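Local coordinates for protein SusD homolog (Bacteroides thetaiotaomicron, PDB 4MRU) that probably binds mucin O-glycans at the cell surface, as a SusD-like outer membrane lipoprotein with a TPR-like fold, at residues A148-Q152 with K153-M157; H475-N478 with A479-L483. All blocks are in the same frame, centred on the assembly; numbering follows the deposited sequence. Where two conformers were deposited one is given.

Contact 1 of 2, residues A148-Q152 with K153-M157; sequences AYDSQ and KDVYM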
ATOM      1  N   ALA A 148     -11.831 -22.240  -5.605  1.00 27.11           N
ATOM      2  CA  ALA A 148     -11.682 -21.705  -6.939  1.00 30.74           C
ATOM      3  C   ALA A 148     -11.346 -20.246  -6.871  1.00 27.03           C
ATOM      4  O   ALA A 148     -11.821 -19.531  -5.967  1.00 22.22           O
ATOM      5  CB  ALA A 148     -12.976 -21.896  -7.747  1.00 29.66           C
ATOM      6  N   TYR A 149     -10.596 -19.785  -7.866  1.00 23.33           N
ATOM      7  CA  TYR A 149     -10.173 -18.384  -7.920  1.00 23.05           C
ATOM      8  C   TYR A 149     -11.068 -17.536  -8.807  1.00 20.60           C
ATOM      9  O   TYR A 149     -11.536 -18.002  -9.807  1.00 25.41           O
ATOM     10  CB  TYR A 149      -8.772 -18.277  -8.509  1.00 22.04           C
ATOM     11  CG  TYR A 149      -7.613 -18.798  -7.711  1.00 23.08           C
ATOM     12  CD1 TYR A 149      -7.602 -20.065  -7.178  1.00 23.25           C
ATOM     13  CD2 TYR A 149      -6.446 -18.021  -7.570  1.00 26.08           C
ATOM     14  CE1 TYR A 149      -6.523 -20.534  -6.476  1.00 24.82           C
ATOM     15  CE2 TYR A 149      -5.358 -18.501  -6.911  1.00 24.23           C
ATOM     16  CZ  TYR A 149      -5.405 -19.755  -6.349  1.00 26.70           C
ATOM     17  OH  TYR A 149      -4.315 -20.277  -5.685  1.00 26.68           O
ATOM     18  N   ASP A 150     -11.324 -16.291  -8.419  1.00 22.09           N
ATOM     19  CA  ASP A 150     -11.974 -15.330  -9.297  1.00 20.95           C
ATOM     20  C   ASP A 150     -10.928 -14.545 -10.084  1.00 22.86           C
ATOM     21  O   ASP A 150      -9.856 -14.237  -9.574  1.00 21.23           O
ATOM     22  CB  ASP A 150     -12.785 -14.305  -8.539  1.00 22.51           C
ATOM     23  CG  ASP A 150     -13.970 -14.896  -7.735  1.00 25.70           C
ATOM     24  OD1 ASP A 150     -14.363 -16.055  -7.931  1.00 28.44           O
ATOM     25  OD2 ASP A 150     -14.488 -14.127  -6.876  1.00 26.85           O
ATOM     26  N   SER A 151     -11.297 -14.123 -11.285  1.00 20.66           N
ATOM     27  CA  SER A 151     -10.484 -13.158 -12.002  1.00 20.22           C
ATOM     28  C   SER A 151     -10.355 -11.862 -11.201  1.00 20.69           C
ATOM     29  O   SER A 151     -11.239 -11.506 -10.428  1.00 19.87           O
ATOM     30  CB  SER A 151     -11.049 -12.892 -13.392  1.00 21.96           C
ATOM     31  OG  SER A 151     -12.212 -12.092 -13.369  1.00 24.19           O
ATOM     32  N   GLN A 152      -9.239 -11.141 -11.385  1.00 21.91           N
ATOM     33  CA  GLN A 152      -9.106  -9.874 -10.676  1.00 20.62           C
ATOM     34  C   GLN A 152     -10.260  -8.942 -11.043  1.00 18.93           C
ATOM     35  O   GLN A 152     -10.805  -8.244 -10.171  1.00 19.20           O
ATOM     36  CB  GLN A 152      -7.790  -9.192 -10.965  1.00 19.87           C
ATOM     37  CG  GLN A 152      -7.599  -7.886 -10.236  1.00 18.77           C
ATOM     38  CD  GLN A 152      -6.222  -7.270 -10.459  1.00 19.00           C
ATOM     39  OE1 GLN A 152      -5.943  -6.729 -11.521  1.00 20.94           O
ATOM     40  NE2 GLN A 152      -5.355  -7.343  -9.445  1.00 19.12           N
ATOM     41  N   LYS A 153     -10.672  -8.951 -12.303  1.00 20.31           N
ATOM     42  CA  LYS A 153     -11.808  -8.099 -12.701  1.00 21.11           C
ATOM     43  C   LYS A 153     -13.052  -8.453 -11.890  1.00 19.30           C
ATOM     44  O   LYS A 153     -13.777  -7.559 -11.412  1.00 21.16           O
ATOM     45  CB  LYS A 153     -12.098  -8.217 -14.199  1.00 25.87           C
ATOM     46  CG  LYS A 153     -13.261  -7.346 -14.636  1.00 32.38           C
ATOM     47  CD  LYS A 153     -13.769  -7.613 -16.021  1.00 40.78           C
ATOM     48  CE  LYS A 153     -13.186  -6.723 -17.108  1.00 57.75           C
ATOM     49  NZ  LYS A 153     -14.186  -6.561 -18.210  1.00 67.97           N
ATOM     50  N   ASP A 154     -13.324  -9.736 -11.771  1.00 20.64           N
ATOM     51  CA  ASP A 154     -14.501 -10.192 -11.014  1.00 25.89           C
ATOM     52  C   ASP A 154     -14.350  -9.934  -9.528  1.00 23.00           C
ATOM     53  O   ASP A 154     -15.353  -9.642  -8.838  1.00 22.71           O
ATOM     54  CB  ASP A 154     -14.787 -11.673 -11.265  1.00 26.83           C
ATOM     55  CG  ASP A 154     -15.393 -11.925 -12.660  1.00 32.90           C
ATOM     56  OD1 ASP A 154     -15.877 -10.997 -13.329  1.00 31.92           O
ATOM     57  OD2 ASP A 154     -15.402 -13.075 -13.057  1.00 31.68           O
ATOM     58  N   VAL A 155     -13.129  -9.999  -9.015  1.00 19.59           N
ATOM     59  CA  VAL A 155     -12.957  -9.600  -7.626  1.00 19.78           C
ATOM     60  C   VAL A 155     -13.326  -8.123  -7.417  1.00 21.26           C
ATOM     61  O   VAL A 155     -14.078  -7.811  -6.490  1.00 19.65           O
ATOM     62  CB  VAL A 155     -11.546  -9.855  -7.117  1.00 21.25           C
ATOM     63  CG1 VAL A 155     -11.415  -9.364  -5.695  1.00 23.65           C
ATOM     64  CG2 VAL A 155     -11.249 -11.348  -7.142  1.00 22.69           C
ATOM     65  N   TYR A 156     -12.767  -7.215  -8.231  1.00 20.29           N
ATOM     66  CA  TYR A 156     -13.049  -5.780  -8.088  1.00 21.61           C
ATOM     67  C   TYR A 156     -14.540  -5.499  -8.255  1.00 20.05           C
ATOM     68  O   TYR A 156     -15.136  -4.781  -7.455  1.00 20.21           O
ATOM     69  CB  TYR A 156     -12.218  -4.975  -9.083  1.00 22.26           C
ATOM     70  CG  TYR A 156     -10.952  -4.427  -8.502  1.00 21.45           C
ATOM     71  CD1 TYR A 156      -9.804  -5.215  -8.359  1.00 21.41           C
ATOM     72  CD2 TYR A 156     -10.884  -3.107  -8.055  1.00 21.45           C
ATOM     73  CE1 TYR A 156      -8.647  -4.667  -7.804  1.00 20.20           C
ATOM     74  CE2 TYR A 156      -9.741  -2.590  -7.472  1.00 22.15           C
ATOM     75  CZ  TYR A 156      -8.628  -3.376  -7.341  1.00 20.80           C
ATOM     76  OH  TYR A 156      -7.470  -2.823  -6.794  1.00 21.54           O
HETATM   77  N   MSE A 157     -15.191  -6.113  -9.229  1.00 20.59           N
HETATM   78  CA  MSE A 157     -16.611  -5.777  -9.460  0.50 23.98           C
HETATM   79  C   MSE A 157     -17.458  -6.265  -8.285  1.00 22.05           C
HETATM   80  O   MSE A 157     -18.416  -5.587  -7.868  1.00 22.96           O
HETATM   81  CB  MSE A 157     -17.074  -6.348 -10.785  0.50 25.48           C
HETATM   82  CG  MSE A 157     -16.417  -5.632 -11.988  0.50 31.62           C
HETATM   83 SE   MSE A 157     -15.741  -3.778 -11.725  0.38 43.43          SE
HETATM   84  CE  MSE A 157     -14.008  -4.309 -12.479  0.50 52.81           C
TER
HETATM   85  O   HOH W   1     -16.072 -12.212  -7.582  1.00 30.04           O
HETATM   86  O   HOH W   2     -13.866 -15.017 -12.417  1.00 23.12           O
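The carbonyl O of Ser151 takes the N-H of Val155 at 2.8 Å. This is the first of the i to i+4 bonds that open helix 152-173. Gln152 O follows with Tyr156 N, at 2.9 Å. Ser151 is the N-cap residue. With chi1 at 74° its OG is placed over the first turn, where it accepts from Asp154 N at 3.1 Å. The return bond of a true capping box, from Asp154 to Ser151 N, is replaced by a water bridge. Water 2 accepts from Ser151 N and donates to Asp154 OD2, the latter at 2.6 Å. The two other N-H groups of the first turn, those of Gln152 and Lys153, are bound by the carboxylate oxygens of Glu486, at the end of helix 473-486.

Asp150 stands just before the cap. Its CB meets Val155 CG2 at 3.6 Å, a contact between the positions that a hydrophobic staple would join. Its OD2 is held by Ser131 OG and by water 1, which also donates weakly to Asp154 O. One turn on, Gln152 and Tyr156 run side by side in the same direction. Gln152 CG lies 3.9 Å from Tyr156 CD1. The side-chain amide stands almost upright to the ring, at 81°, while the backbone O of Gln152 lies at the ring edge, in its plane. Their polar ends have other partners: Gln152 OE1 takes Trp502 N, and Tyr156 OH pairs with Asp123.

Three carboxylates thus gather at the start of one helix. Asp150 OD1 and Asp154 OD2 are 6.0 Å apart, and each of these carboxylates has a water bonded to it. The partial positive charge expected at the helix start, with the two N-H groups it presents, probably favours the ionised form of Glu486.

Contact 2 of 2, residues H475-N478 with A479-L483; sequences HLNN and AINVL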
ATOM      1  N   HIS A 475      -7.811 -25.950  -9.036  1.00 23.35           N
ATOM      2  CA  HIS A 475      -8.157 -24.534  -8.961  1.00 24.45           C
ATOM      3  C   HIS A 475      -6.952 -23.628  -9.318  1.00 22.62           C
ATOM      4  O   HIS A 475      -7.097 -22.640 -10.058  1.00 22.05           O
ATOM      5  CB  HIS A 475      -8.683 -24.204  -7.588  1.00 24.94           C
ATOM      6  CG  HIS A 475      -9.998 -24.847  -7.275  1.00 27.02           C
ATOM      7  ND1 HIS A 475     -11.065 -24.821  -8.147  1.00 26.16           N
ATOM      8  CD2 HIS A 475     -10.438 -25.489  -6.163  1.00 27.40           C
ATOM      9  CE1 HIS A 475     -12.104 -25.418  -7.586  1.00 29.66           C
ATOM     10  NE2 HIS A 475     -11.752 -25.831  -6.384  1.00 27.57           N
ATOM     11  N   LEU A 476      -5.782 -23.969  -8.825  1.00 21.32           N
ATOM     12  CA  LEU A 476      -4.618 -23.156  -9.137  1.00 22.80           C
ATOM     13  C   LEU A 476      -4.337 -23.144 -10.665  1.00 24.29           C
ATOM     14  O   LEU A 476      -4.097 -22.087 -11.248  1.00 24.26           O
ATOM     15  CB  LEU A 476      -3.406 -23.639  -8.359  1.00 24.53           C
ATOM     16  CG  LEU A 476      -2.139 -22.934  -8.830  1.00 26.38           C
ATOM     17  CD1 LEU A 476      -2.170 -21.480  -8.357  1.00 24.55           C
ATOM     18  CD2 LEU A 476      -0.911 -23.655  -8.348  1.00 28.87           C
ATOM     19  N   ASN A 477      -4.409 -24.310 -11.302  1.00 27.50           N
ATOM     20  CA  ASN A 477      -4.189 -24.393 -12.736  1.00 30.70           C
ATOM     21  C   ASN A 477      -5.135 -23.474 -13.551  1.00 25.55           C
ATOM     22  O   ASN A 477      -4.700 -22.776 -14.485  1.00 24.88           O
ATOM     23  CB  ASN A 477      -4.309 -25.847 -13.216  1.00 32.97           C
ATOM     24  CG  ASN A 477      -4.085 -25.962 -14.694  1.00 35.44           C
ATOM     25  OD1 ASN A 477      -2.970 -25.783 -15.163  1.00 45.22           O
ATOM     26  ND2 ASN A 477      -5.167 -26.182 -15.446  1.00 34.27           N
ATOM     27  N   ASN A 478      -6.423 -23.495 -13.201  1.00 25.34           N
ATOM     28  CA  ASN A 478      -7.400 -22.582 -13.799  1.00 24.52           C
ATOM     29  C   ASN A 478      -7.069 -21.127 -13.480  1.00 24.93           C
ATOM     30  O   ASN A 478      -7.174 -20.268 -14.344  1.00 23.35           O
ATOM     31  CB  ASN A 478      -8.845 -22.933 -13.351  1.00 24.12           C
ATOM     32  CG  ASN A 478      -9.319 -24.244 -13.950  1.00 30.73           C
ATOM     33  OD1 ASN A 478      -8.915 -24.607 -15.062  1.00 29.74           O
ATOM     34  ND2 ASN A 478     -10.172 -24.980 -13.222  1.00 31.29           N
ATOM     35  N   ALA A 479      -6.635 -20.854 -12.245  1.00 23.78           N
ATOM     36  CA  ALA A 479      -6.248 -19.494 -11.870  1.00 23.39           C
ATOM     37  C   ALA A 479      -5.135 -18.950 -12.777  1.00 25.87           C
ATOM     38  O   ALA A 479      -5.160 -17.787 -13.195  1.00 20.96           O
ATOM     39  CB  ALA A 479      -5.801 -19.439 -10.438  1.00 26.32           C
ATOM     40  N   ILE A 480      -4.147 -19.791 -13.059  1.00 22.40           N
ATOM     41  CA  ILE A 480      -2.993 -19.316 -13.831  1.00 23.47           C
ATOM     42  C   ILE A 480      -3.438 -19.040 -15.256  1.00 24.27           C
ATOM     43  O   ILE A 480      -3.017 -18.067 -15.836  1.00 23.38           O
ATOM     44  CB  ILE A 480      -1.862 -20.314 -13.812  1.00 21.66           C
ATOM     45  CG1 ILE A 480      -1.299 -20.373 -12.380  1.00 21.05           C
ATOM     46  CG2 ILE A 480      -0.802 -19.896 -14.791  1.00 21.69           C
ATOM     47  CD1 ILE A 480      -0.329 -21.489 -12.144  1.00 23.65           C
ATOM     48  N   ASN A 481      -4.343 -19.860 -15.779  1.00 21.60           N
ATOM     49  CA  ASN A 481      -4.942 -19.596 -17.079  1.00 24.48           C
ATOM     50  C   ASN A 481      -5.719 -18.288 -17.149  1.00 21.57           C
ATOM     51  O   ASN A 481      -5.568 -17.569 -18.131  1.00 22.24           O
ATOM     52  CB  ASN A 481      -5.811 -20.789 -17.530  1.00 28.63           C
ATOM     53  CG  ASN A 481      -4.955 -21.978 -17.963  1.00 36.04           C
ATOM     54  OD1 ASN A 481      -3.762 -21.838 -18.202  1.00 44.90           O
ATOM     55  ND2 ASN A 481      -5.544 -23.145 -18.004  1.00 37.88           N
ATOM     56  N   VAL A 482      -6.451 -17.960 -16.083  1.00 20.22           N
ATOM     57  CA  VAL A 482      -7.157 -16.702 -15.943  1.00 21.42           C
ATOM     58  C   VAL A 482      -6.191 -15.525 -15.828  1.00 21.13           C
ATOM     59  O   VAL A 482      -6.375 -14.531 -16.510  1.00 20.12           O
ATOM     60  CB  VAL A 482      -8.135 -16.717 -14.728  1.00 22.57           C
ATOM     61  CG1 VAL A 482      -8.721 -15.346 -14.470  1.00 21.84           C
ATOM     62  CG2 VAL A 482      -9.252 -17.724 -14.994  1.00 28.50           C
ATOM     63  N   LEU A 483      -5.125 -15.674 -15.037  1.00 19.34           N
ATOM     64  CA  LEU A 483      -4.077 -14.654 -14.961  1.00 17.75           C
ATOM     65  C   LEU A 483      -3.487 -14.347 -16.327  1.00 17.38           C
ATOM     66  O   LEU A 483      -3.358 -13.174 -16.712  1.00 17.46           O
ATOM     67  CB  LEU A 483      -2.974 -15.146 -14.014  1.00 18.69           C
ATOM     68  CG  LEU A 483      -1.708 -14.324 -13.889  1.00 17.81           C
ATOM     69  CD1 LEU A 483      -1.962 -13.068 -13.077  1.00 19.81           C
ATOM     70  CD2 LEU A 483      -0.633 -15.147 -13.193  1.00 18.62           C
TER
HETATM   71  O   HOH W   3      -1.858 -23.457 -16.148  1.00 42.73           O
HETATM   72  O   HOH W   4      -8.111 -23.505 -17.401  1.00 45.88           O
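The carboxamides of Asn477 and Asn481 sit one turn apart and are turned 74° against each other. Their ND2 atoms approach to 4.0 Å. The backbone O of Asn477 lies over the plane of the Asn481 amide, 3.6 Å from its CG. Two waters meet the rims of these groups. Water 4 joins neighbouring turns: it donates to Asn478 OD1 and accepts from Asn481 ND2, at 2.7 Å in both cases. Water 3 lies between Asn477 OD1 and Asn481 OD1. It has more acceptors around it than protons, so it may not serve both at once. Asn481 CG is anti to its carbonyl carbon (chi1 -73°), which directs the amide back along the helix toward these partners.

All of this belongs to helix 473-486, an amphipathic helix in a TPR-like fold in which helices far outweigh strands. The three asparagines form its exposed polar side. Leu476 and Ala479 are buried on another side, and Ile480 is partly covered. Leu476 reaches Ile480 one turn later, with CG 4.0 Å from CD1, and the two chains cross at a slant. Tyr469 of helix 466-471 packs on both of them. Tyr464 and Tyr149 also touch Leu476.

Four backbone bonds of the i to i+4 kind carry the turn. Ala479 N donates to His475 O, and Ile480 N to Leu476 O, at 2.9 Å each. Val482 N follows with Asn478 O. The bond from Asn481 N to Asn477 O is longer, at 3.2 Å. Val482 CG2 packs against Asn478 O at 3.3 Å, while the methyl of Ala479 touches the carbonyl oxygens of His475 and Leu476 and packs against Tyr149.

Contacts 1 and 2 are far apart in sequence but adjoin in space, with centres about 12 Å apart. The extended residues ahead of helix 152-173 run beside helix 473-486. Ala148 CA lies 3.4 Å from His475 ND1, and Tyr149 CD2 is 3.3 Å from Ala479 CB. Further on, Ser151 CB meets Val482 CG1 at 3.6 Å. Tyr149 OH packs on Leu476 CD1 and is hydrogen-bonded to Glu468. Helix 473-486 also reaches contact 1 through its last residue, Glu486. Both contacts lie on the same side of the chain's centre. Their junction is packing of the loop before helix 152-173 on helix 473-486, away from Asn373, a magnesium-binding residue.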